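Local coordinates for protein Bd3460 (Bdellovibrio bacteriovorus, PDB 5CEC) that is an ankyrin-repeat immunity protein that binds the predatory endopeptidase Bd3459, probably shielding the predator from its own enzyme during cell invasion, at residues K28-N34 with I54-D60; G74-K80 with D110-L115; L168-R173 with Q198-A204. One frame throughout, in Å; residues are numbered along the deposited sequence.

In the fold
From the N terminus the contacts follow one another in series, none nested in or crossing another, as expected of a repeat fold held together by neighbours. Contact 1 closes the first loop, bringing the loop 54-60 that follows helix 42-49 back against the start of helix 31-39. Contact 2 joins helix 76-84 to helix 109-117, the second helices of two successive helical pairs. Contact 3, at the far end, sets helix 167-174 beside helix 200-206, the first helices of the last two pairs. Contacts 1 and 3 lie on opposite sides of the chain's centre, about 42 Å apart between centres; contacts 1 and 2 are about 19 Å apart between centres.

Contact 1 of 3, residues K28-N34 with I54-D60; sequences KSSKALN and IDLNAQD
Asn-34 ND2 is the polar atom through which water joins the two segments: it gives one hydrogen bond to each of two waters, and both waters also lie against the segment 54-60. Water 2 is 2.8 Å from Asn-34 ND2 and within hydrogen-bonding distance of Ala-58 O, to which it probably gives a proton, while water 3 donates to Asp-60 OD2. The amide and carboxylate planes stand 79° apart; Asn-34 ND2 and Asp-60 OD2 are 3.9 Å from each other, and water 3 bridges them. The other carboxylate oxygen, Asp-60 OD1, is held by the backbone N-H groups of Thr-62 and Met-64, leaving OD2 to meet the water. A third water links the backbone N of Lys-28, the first modelled residue, to Asp-55 OD2.

The remaining contacts are van der Waals. Ile-54 CD1 touches CB of Ser-30 at 3.6 Å; Ser-30 is the N-cap residue of helix 31-39, and its OG accepts from Leu-33 N in a nearly straight bond (169°). Leu-33 has CG anti to its backbone N (chi1 173°), which carries CD2 to Leu-56 CD2 at 3.7 Å, the two side chains crossing at about a right angle; the same methyl meets Ile-54 CG2. The Ala-58 methyl lies against the peptide between Lys-28 and Ser-29, with Ala-58 CB 3.7 Å from Lys-28 C. The polar links between the segments thus run through water, while Leu-33, Ile-54 and Leu-56 supply the direct apolar packing.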
loop_
_atom_site.group_PDB
_atom_site.type_symbol
_atom_site.label_atom_id
_atom_site.label_comp_id
_atom_site.label_asym_id
_atom_site.label_seq_id
_atom_site.Cartn_x
_atom_site.Cartn_y
_atom_site.Cartn_z
ATOM N N LYS B 28 -11.325 31.284 1.109
ATOM C CA LYS B 28 -10.905 30.481 2.299
ATOM C C LYS B 28 -10.807 28.997 1.958
ATOM O O LYS B 28 -11.673 28.447 1.270
ATOM C CB LYS B 28 -11.879 30.676 3.466
ATOM C CG LYS B 28 -13.332 30.293 3.167
ATOM C CD LYS B 28 -14.292 30.639 4.307
ATOM C CE LYS B 28 -14.617 32.129 4.394
ATOM N NZ LYS B 28 -13.575 32.968 5.066
ATOM N N SER B 29 -9.742 28.356 2.429
ATOM C CA SER B 29 -9.603 26.903 2.287
ATOM C C SER B 29 -10.590 26.179 3.208
ATOM O O SER B 29 -11.083 26.743 4.184
ATOM C CB SER B 29 -8.189 26.453 2.618
ATOM O OG SER B 29 -7.849 26.805 3.937
ATOM N N SER B 30 -10.890 24.938 2.851
ATOM C CA SER B 30 -11.701 24.035 3.653
ATOM C C SER B 30 -10.803 22.909 4.143
ATOM O O SER B 30 -10.257 22.142 3.340
ATOM C CB SER B 30 -12.836 23.448 2.821
ATOM O OG SER B 30 -13.441 22.364 3.516
ATOM N N LYS B 31 -10.659 22.799 5.461
ATOM C CA LYS B 31 -9.891 21.698 6.043
ATOM C C LYS B 31 -10.540 20.353 5.718
ATOM O O LYS B 31 -9.848 19.393 5.408
ATOM C CB LYS B 31 -9.735 21.880 7.552
ATOM C CG LYS B 31 -8.762 20.905 8.201
ATOM C CD LYS B 31 -8.499 21.294 9.651
ATOM C CE LYS B 31 -7.703 20.226 10.382
ATOM N NZ LYS B 31 -7.619 20.495 11.844
ATOM N N ALA B 32 -11.873 20.297 5.759
ATOM C CA ALA B 32 -12.598 19.059 5.457
ATOM C C ALA B 32 -12.400 18.596 4.011
ATOM O O ALA B 32 -12.199 17.408 3.768
ATOM C CB ALA B 32 -14.077 19.230 5.757
ATOM N N LEU B 33 -12.477 19.531 3.062
ATOM C CA LEU B 33 -12.226 19.212 1.665
ATOM C C LEU B 33 -10.797 18.686 1.460
ATOM O O LEU B 33 -10.581 17.661 0.767
ATOM C CB LEU B 33 -12.419 20.422 0.762
ATOM C CG LEU B 33 -12.029 20.274 -0.717
ATOM C CD1 LEU B 33 -12.690 19.091 -1.405
ATOM C CD2 LEU B 33 -12.351 21.537 -1.494
ATOM N N ASN B 34 -9.823 19.406 2.014
ATOM C CA ASN B 34 -8.407 19.008 1.876
ATOM C C ASN B 34 -8.130 17.618 2.438
ATOM O O ASN B 34 -7.444 16.820 1.804
ATOM C CB ASN B 34 -7.467 20.054 2.484
ATOM C CG ASN B 34 -7.489 21.362 1.720
ATOM O OD1 ASN B 34 -7.998 21.436 0.590
ATOM N ND2 ASN B 34 -6.979 22.406 2.334
ATOM N N ILE B 54 -16.597 27.023 -1.776
ATOM C CA ILE B 54 -15.161 26.901 -1.617
ATOM C C ILE B 54 -14.425 27.304 -2.882
ATOM O O ILE B 54 -14.702 26.808 -3.980
ATOM C CB ILE B 54 -14.774 25.459 -1.247
ATOM C CG1 ILE B 54 -15.517 25.029 0.024
ATOM C CG2 ILE B 54 -13.262 25.351 -1.033
ATOM C CD1 ILE B 54 -15.452 23.553 0.338
ATOM N N ASP B 55 -13.465 28.194 -2.692
ATOM C CA ASP B 55 -12.516 28.568 -3.717
ATOM C C ASP B 55 -11.492 27.475 -3.787
ATOM O O ASP B 55 -10.679 27.329 -2.895
ATOM C CB ASP B 55 -11.881 29.908 -3.335
ATOM C CG ASP B 55 -10.797 30.355 -4.292
ATOM O OD1 ASP B 55 -10.495 29.674 -5.311
ATOM O OD2 ASP B 55 -10.245 31.428 -3.993
ATOM N N LEU B 56 -11.513 26.717 -4.879
ATOM C CA LEU B 56 -10.637 25.560 -5.008
ATOM C C LEU B 56 -9.184 25.940 -5.169
ATOM O O LEU B 56 -8.343 25.062 -5.065
ATOM C CB LEU B 56 -11.070 24.674 -6.184
ATOM C CG LEU B 56 -12.456 24.033 -6.058
ATOM C CD1 LEU B 56 -12.830 23.296 -7.336
ATOM C CD2 LEU B 56 -12.564 23.090 -4.875
ATOM N N ASN B 57 -8.886 27.216 -5.461
ATOM C CA ASN B 57 -7.505 27.674 -5.523
ATOM C C ASN B 57 -7.016 28.275 -4.210
ATOM O O ASN B 57 -5.857 28.670 -4.132
ATOM C CB ASN B 57 -7.341 28.676 -6.674
ATOM C CG ASN B 57 -7.464 28.028 -8.032
ATOM O OD1 ASN B 57 -7.109 26.850 -8.222
ATOM N ND2 ASN B 57 -7.974 28.784 -8.999
ATOM N N ALA B 58 -7.893 28.407 -3.204
ATOM C CA ALA B 58 -7.440 28.907 -1.905
ATOM C C ALA B 58 -6.472 27.927 -1.227
ATOM O O ALA B 58 -6.642 26.696 -1.284
ATOM C CB ALA B 58 -8.619 29.227 -0.996
ATOM N N GLN B 59 -5.441 28.493 -0.612
ATOM C CA GLN B 59 -4.399 27.707 0.018
ATOM C C GLN B 59 -4.488 27.800 1.534
ATOM O O GLN B 59 -4.832 28.854 2.094
ATOM C CB GLN B 59 -3.044 28.179 -0.488
ATOM C CG GLN B 59 -2.791 27.777 -1.930
ATOM C CD GLN B 59 -1.626 28.512 -2.553
ATOM O OE1 GLN B 59 -1.757 29.653 -3.023
ATOM N NE2 GLN B 59 -0.464 27.879 -2.534
ATOM N N ASP B 60 -4.131 26.699 2.193
ATOM C CA ASP B 60 -4.193 26.621 3.629
ATOM C C ASP B 60 -2.912 27.161 4.267
ATOM O O ASP B 60 -2.068 27.756 3.581
ATOM C CB ASP B 60 -4.560 25.201 4.068
ATOM C CG ASP B 60 -3.429 24.206 3.985
ATOM O OD1 ASP B 60 -2.312 24.551 3.603
ATOM O OD2 ASP B 60 -3.696 23.046 4.352
HETATM O O HOH W 1 -10.667 32.628 -1.177
HETATM O O HOH W 2 -6.595 24.607 0.589
HETATM O O HOH W 3 -6.253 22.273 5.347
#

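Contact 2 of 3, residues G74-K80 with D110-L115; sequences GNLDIVK and DVAEEL. With SO4 (sulfate ion), chain H.
Helices 76-80 and 110-115 run nearly parallel, their axes 9.9 Å apart at closest approach and crossing at -17°, with Leu-76 facing Val-111 in the register. The first of them is entered through Gly-74, whose positive phi ends the preceding helix in a Schellman motif, so the chain turns sharply into the N-cap at Asn-75. Val-111 fits into this turn: its CG2 lies 3.8 Å from Gly-74 C.

With chi1 at -177° Leu-76 sends its branch away from its own N, and CD1 extends across the Glu-114 side chain at about a right angle, 3.7 Å from Glu-114 CB. One turn on, Val-79 divides its methyls, CG2 resting 3.9 Å from Val-111 CG1 and CG1 4.0 Å from Leu-115 CD2. At the outer margin the bent Glu-114 crosses the extended Lys-80 chain, its carboxylate meeting CG and CE, with OE2 3.5 Å from Lys-80 CG; the charged ends come near without forming a salt bridge. A sulfate, probably from the crystallisation liquor, accepts hydrogen bonds from the first-turn groups Leu-76 N (to O2) and Asp-77 N (to O3, nearly straight at 170°). It is also hydrogen-bonded to Lys-154 NZ of the Bd3459 chain, placing the site at the interface.

Behind this face Val-79 touches Ala-70 and Val-111 touches Ala-71, both on helix 66-72; Val-111 also meets Ala-103 of helix 99-105, so two consecutive helical pairs pack together.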
loop_
_atom_site.group_PDB
_atom_site.type_symbol
_atom_site.label_atom_id
_atom_site.label_comp_id
_atom_site.label_asym_id
_atom_site.label_seq_id
_atom_site.Cartn_x
_atom_site.Cartn_y
_atom_site.Cartn_z
ATOM N N GLY B 74 -2.410 10.149 -4.237
ATOM C CA GLY B 74 -2.553 9.244 -5.367
ATOM C C GLY B 74 -3.988 8.976 -5.775
ATOM O O GLY B 74 -4.320 7.872 -6.219
ATOM N N ASN B 75 -4.832 9.998 -5.656
ATOM C CA ASN B 75 -6.269 9.841 -5.795
ATOM C C ASN B 75 -6.675 10.365 -7.166
ATOM O O ASN B 75 -7.076 11.511 -7.326
ATOM C CB ASN B 75 -6.964 10.528 -4.635
ATOM C CG ASN B 75 -6.553 9.925 -3.302
ATOM O OD1 ASN B 75 -6.465 8.702 -3.172
ATOM N ND2 ASN B 75 -6.324 10.760 -2.312
ATOM N N LEU B 76 -6.560 9.484 -8.151
ATOM C CA LEU B 76 -6.785 9.835 -9.538
ATOM C C LEU B 76 -8.197 10.317 -9.858
ATOM O O LEU B 76 -8.367 11.334 -10.542
ATOM C CB LEU B 76 -6.415 8.663 -10.427
ATOM C CG LEU B 76 -6.512 8.878 -11.923
ATOM C CD1 LEU B 76 -5.640 10.031 -12.389
ATOM C CD2 LEU B 76 -6.100 7.586 -12.598
ATOM N N ASP B 77 -9.214 9.616 -9.361
ATOM C CA ASP B 77 -10.597 10.072 -9.587
ATOM C C ASP B 77 -10.829 11.463 -9.020
ATOM O O ASP B 77 -11.482 12.295 -9.650
ATOM C CB ASP B 77 -11.608 9.064 -9.021
ATOM C CG ASP B 77 -11.775 7.840 -9.918
ATOM O OD1 ASP B 77 -11.122 7.777 -10.981
ATOM O OD2 ASP B 77 -12.566 6.937 -9.571
ATOM N N ILE B 78 -10.272 11.750 -7.849
ATOM C CA ILE B 78 -10.435 13.075 -7.252
ATOM C C ILE B 78 -9.666 14.119 -8.065
ATOM O O ILE B 78 -10.189 15.201 -8.338
ATOM C CB ILE B 78 -10.035 13.093 -5.778
ATOM C CG1 ILE B 78 -10.982 12.205 -4.959
ATOM C CG2 ILE B 78 -10.019 14.524 -5.252
ATOM C CD1 ILE B 78 -10.555 12.001 -3.515
ATOM N N VAL B 79 -8.466 13.788 -8.523
ATOM C CA VAL B 79 -7.716 14.703 -9.388
ATOM C C VAL B 79 -8.528 14.990 -10.648
ATOM O O VAL B 79 -8.643 16.131 -11.040
ATOM C CB VAL B 79 -6.327 14.140 -9.733
ATOM C CG1 VAL B 79 -5.645 14.895 -10.869
ATOM C CG2 VAL B 79 -5.463 14.203 -8.502
ATOM N N LYS B 80 -9.104 13.960 -11.265
ATOM C CA LYS B 80 -9.876 14.173 -12.486
ATOM C C LYS B 80 -11.074 15.088 -12.235
ATOM O O LYS B 80 -11.381 15.970 -13.058
ATOM C CB LYS B 80 -10.347 12.835 -13.060
ATOM C CG LYS B 80 -9.269 11.993 -13.707
ATOM C CD LYS B 80 -9.841 10.658 -14.191
ATOM C CE LYS B 80 -8.885 9.906 -15.105
ATOM N NZ LYS B 80 -9.557 8.724 -15.738
ATOM N N ASP B 110 0.385 7.440 -11.939
ATOM C CA ASP B 110 -0.878 7.595 -12.676
ATOM C C ASP B 110 -1.412 9.036 -12.628
ATOM O O ASP B 110 -1.853 9.605 -13.645
ATOM C CB ASP B 110 -1.943 6.597 -12.176
ATOM C CG ASP B 110 -2.222 6.673 -10.597
ATOM O OD1 ASP B 110 -1.415 7.250 -9.751
ATOM O OD2 ASP B 110 -3.292 6.128 -10.215
ATOM N N VAL B 111 -1.351 9.628 -11.444
ATOM C CA VAL B 111 -1.753 11.003 -11.261
ATOM C C VAL B 111 -0.814 11.924 -12.038
ATOM O O VAL B 111 -1.252 12.875 -12.714
ATOM C CB VAL B 111 -1.810 11.391 -9.771
ATOM C CG1 VAL B 111 -1.978 12.892 -9.628
ATOM C CG2 VAL B 111 -2.948 10.668 -9.061
ATOM N N ALA B 112 0.474 11.650 -11.960
ATOM C CA ALA B 112 1.451 12.491 -12.658
ATOM C C ALA B 112 1.117 12.490 -14.164
ATOM O O ALA B 112 1.121 13.563 -14.803
ATOM C CB ALA B 112 2.873 11.985 -12.441
ATOM N N GLU B 113 0.854 11.308 -14.737
ATOM C CA GLU B 113 0.497 11.243 -16.148
ATOM C C GLU B 113 -0.729 12.055 -16.474
ATOM O O GLU B 113 -0.744 12.749 -17.495
ATOM C CB GLU B 113 0.331 9.804 -16.642
ATOM C CG GLU B 113 1.644 9.037 -16.684
ATOM C CD GLU B 113 2.578 9.608 -17.717
ATOM O OE1 GLU B 113 2.293 9.471 -18.922
ATOM O OE2 GLU B 113 3.545 10.268 -17.314
ATOM N N GLU B 114 -1.742 11.964 -15.616
ATOM C CA GLU B 114 -2.972 12.723 -15.786
ATOM C C GLU B 114 -2.672 14.209 -15.792
ATOM O O GLU B 114 -3.203 14.939 -16.615
ATOM C CB GLU B 114 -3.971 12.369 -14.682
ATOM C CG GLU B 114 -5.351 12.994 -14.836
ATOM C CD GLU B 114 -6.198 12.394 -15.948
ATOM O OE1 GLU B 114 -5.905 11.276 -16.429
ATOM O OE2 GLU B 114 -7.176 13.062 -16.332
ATOM N N LEU B 115 -1.867 14.670 -14.839
ATOM C CA LEU B 115 -1.549 16.093 -14.706
ATOM C C LEU B 115 -0.751 16.606 -15.894
ATOM O O LEU B 115 -1.036 17.693 -16.437
ATOM C CB LEU B 115 -0.833 16.392 -13.389
ATOM C CG LEU B 115 -1.725 16.291 -12.151
ATOM C CD1 LEU B 115 -0.858 16.301 -10.915
ATOM C CD2 LEU B 115 -2.741 17.413 -12.060
HETATM S S SO4 H . -8.043 6.136 -7.792
HETATM O O1 SO4 H . -7.986 5.461 -9.124
HETATM O O2 SO4 H . -6.709 6.682 -7.418
HETATM O O3 SO4 H . -9.030 7.219 -7.842
HETATM O O4 SO4 H . -8.492 5.091 -6.824
#

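Contact 3 of 3, residues L168-R173 with Q198-A204; sequences LFAVAR and QTALDVA
In the ankyrin-repeat stack helix 167-174 packs side by side with helix 200-206, which lies in the next helical pair. Small residues let the two come close, with the axes of segments 168-173 and 200-204 8.0 Å apart and crossing at -26°. Ala-172 and Ala-200 sit on the facing surfaces, and Ala-172 CB comes to 3.4 Å from Ala-200 O. Further along, Ala-204 CB meets Ala-172 O, an oxygen that also receives a hydrogen bond from the hydroxyl of Thr-212. The backbone O of Arg-173 accepts a hydrogen bond from Asn-411 of the Bd3459 chain, so this helix end is part of the surface that meets the endopeptidase.

Aromatic packing closes the N-terminal side. Phe-169 is turned so that Ala-200 CB stands over its face, a CH-pi contact at 4.3 Å from the ring centroid and 8° off the normal. At the ring's edge, in its plane, lies Gln-198 O, 3.3 Å from Phe-169 CE2. Leu-168 CD2 reaches the same Ala-200 methyl from another direction. The start of the second helix is itself held by a capping box: Thr-199 OG1 accepts from Asp-202 N, and Asp-202 OD2 accepts from Thr-199 N, the donor lying above the carboxylate plane.

Val-203 points toward the first helix, its CG2 touching both Phe-169 CD2 and Ala-172 CB. The Arg-173 chain runs extended from CG to NE and lays its guanidinium over Val-203, whose CB sits over one face of that group. NH1 is paired with Glu-165 in a salt bridge, which would hold the guanidinium in this orientation. Two waters join the Arg-173 side chain to the second segment: one bridges Arg-173 NE to Val-203 O, and another, in the guanidinium plane, accepts from Arg-173 NH2 and donates to Gln-198 OE1, 2.7 Å from that oxygen.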
loop_
_atom_site.group_PDB
_atom_site.type_symbol
_atom_site.label_atom_id
_atom_site.label_comp_id
_atom_site.label_asym_id
_atom_site.label_seq_id
_atom_site.Cartn_x
_atom_site.Cartn_y
_atom_site.Cartn_z
ATOM N N LEU B 168 21.733 11.777 -14.688
ATOM C CA LEU B 168 22.856 10.853 -14.859
ATOM C C LEU B 168 23.619 10.632 -13.561
ATOM O O LEU B 168 24.083 9.526 -13.306
ATOM C CB LEU B 168 23.785 11.347 -15.972
ATOM C CG LEU B 168 24.817 10.317 -16.442
ATOM C CD1 LEU B 168 24.155 9.185 -17.219
ATOM C CD2 LEU B 168 25.833 10.971 -17.349
ATOM N N PHE B 169 23.769 11.684 -12.768
ATOM C CA PHE B 169 24.476 11.586 -11.482
ATOM C C PHE B 169 23.682 10.754 -10.477
ATOM O O PHE B 169 24.247 9.940 -9.732
ATOM C CB PHE B 169 24.695 12.992 -10.897
ATOM C CG PHE B 169 25.761 13.779 -11.583
ATOM C CD1 PHE B 169 25.589 14.310 -12.857
ATOM C CD2 PHE B 169 26.956 14.010 -10.944
ATOM C CE1 PHE B 169 26.590 15.038 -13.442
ATOM C CE2 PHE B 169 27.962 14.735 -11.526
ATOM C CZ PHE B 169 27.781 15.270 -12.777
ATOM N N ALA B 170 22.367 10.978 -10.409
ATOM C CA ALA B 170 21.546 10.221 -9.468
ATOM C C ALA B 170 21.555 8.733 -9.765
ATOM O O ALA B 170 21.685 7.911 -8.872
ATOM C CB ALA B 170 20.122 10.751 -9.486
ATOM N N VAL B 171 21.401 8.396 -11.042
ATOM C CA VAL B 171 21.438 7.014 -11.477
ATOM C C VAL B 171 22.835 6.441 -11.381
ATOM O O VAL B 171 23.004 5.247 -11.081
ATOM C CB VAL B 171 20.831 6.870 -12.880
ATOM C CG1 VAL B 171 21.101 5.532 -13.504
ATOM C CG2 VAL B 171 19.355 7.249 -12.844
ATOM N N ALA B 172 23.850 7.256 -11.603
ATOM C CA ALA B 172 25.230 6.795 -11.387
ATOM C C ALA B 172 25.393 6.302 -9.958
ATOM O O ALA B 172 26.043 5.282 -9.725
ATOM C CB ALA B 172 26.217 7.914 -11.689
ATOM N N ARG B 173 24.853 7.047 -8.978
ATOM C CA ARG B 173 24.969 6.572 -7.581
ATOM C C ARG B 173 24.097 5.357 -7.291
ATOM O O ARG B 173 24.576 4.367 -6.714
ATOM C CB ARG B 173 24.558 7.664 -6.623
ATOM C CG ARG B 173 25.484 8.836 -6.568
ATOM C CD ARG B 173 25.233 9.661 -5.323
ATOM N NE ARG B 173 26.072 10.849 -5.272
ATOM C CZ ARG B 173 25.809 12.010 -5.859
ATOM N NH1 ARG B 173 24.712 12.180 -6.595
ATOM N NH2 ARG B 173 26.684 12.982 -5.726
ATOM N N GLN B 198 32.912 17.099 -9.830
ATOM C CA GLN B 198 32.798 15.671 -10.081
ATOM C C GLN B 198 31.964 15.371 -11.330
ATOM O O GLN B 198 30.956 16.017 -11.596
ATOM C CB GLN B 198 32.103 14.966 -8.908
ATOM C CG GLN B 198 32.757 15.108 -7.544
ATOM C CD GLN B 198 31.872 14.471 -6.475
ATOM O OE1 GLN B 198 30.751 14.915 -6.244
ATOM N NE2 GLN B 198 32.365 13.413 -5.839
ATOM N N THR B 199 32.380 14.362 -12.079
ATOM C CA THR B 199 31.562 13.789 -13.144
ATOM C C THR B 199 30.612 12.738 -12.585
ATOM O O THR B 199 30.722 12.337 -11.425
ATOM C CB THR B 199 32.447 13.113 -14.186
ATOM O OG1 THR B 199 33.181 12.065 -13.548
ATOM C CG2 THR B 199 33.423 14.112 -14.843
ATOM N N ALA B 200 29.711 12.237 -13.419
ATOM C CA ALA B 200 28.846 11.132 -13.034
ATOM C C ALA B 200 29.660 9.884 -12.693
ATOM O O ALA B 200 29.349 9.184 -11.747
ATOM C CB ALA B 200 27.822 10.838 -14.118
ATOM N N LEU B 201 30.697 9.596 -13.466
ATOM C CA LEU B 201 31.580 8.479 -13.153
ATOM C C LEU B 201 32.201 8.661 -11.756
ATOM O O LEU B 201 32.246 7.712 -10.971
ATOM C CB LEU B 201 32.687 8.378 -14.214
ATOM C CG LEU B 201 33.772 7.326 -13.954
ATOM C CD1 LEU B 201 33.161 5.953 -13.718
ATOM C CD2 LEU B 201 34.735 7.289 -15.121
ATOM N N ASP B 202 32.664 9.879 -11.448
ATOM C CA ASP B 202 33.254 10.157 -10.142
ATOM C C ASP B 202 32.241 9.781 -9.035
ATOM O O ASP B 202 32.610 9.175 -8.023
ATOM C CB ASP B 202 33.625 11.631 -9.980
ATOM C CG ASP B 202 34.845 12.033 -10.766
ATOM O OD1 ASP B 202 35.713 11.186 -11.076
ATOM O OD2 ASP B 202 34.950 13.242 -11.027
ATOM N N VAL B 203 30.982 10.167 -9.192
ATOM C CA VAL B 203 30.024 9.920 -8.108
ATOM C C VAL B 203 29.614 8.458 -8.032
ATOM O O VAL B 203 29.286 7.960 -6.963
ATOM C CB VAL B 203 28.810 10.892 -8.102
ATOM C CG1 VAL B 203 29.286 12.330 -8.137
ATOM C CG2 VAL B 203 27.815 10.607 -9.205
ATOM N N ALA B 204 29.599 7.755 -9.174
ATOM C CA ALA B 204 29.404 6.310 -9.135
ATOM C C ALA B 204 30.468 5.604 -8.296
ATOM O O ALA B 204 30.153 4.761 -7.483
ATOM C CB ALA B 204 29.387 5.728 -10.524
HETATM O O HOH W 4 28.663 9.620 -4.690
HETATM O O HOH W 5 29.182 13.806 -4.377
#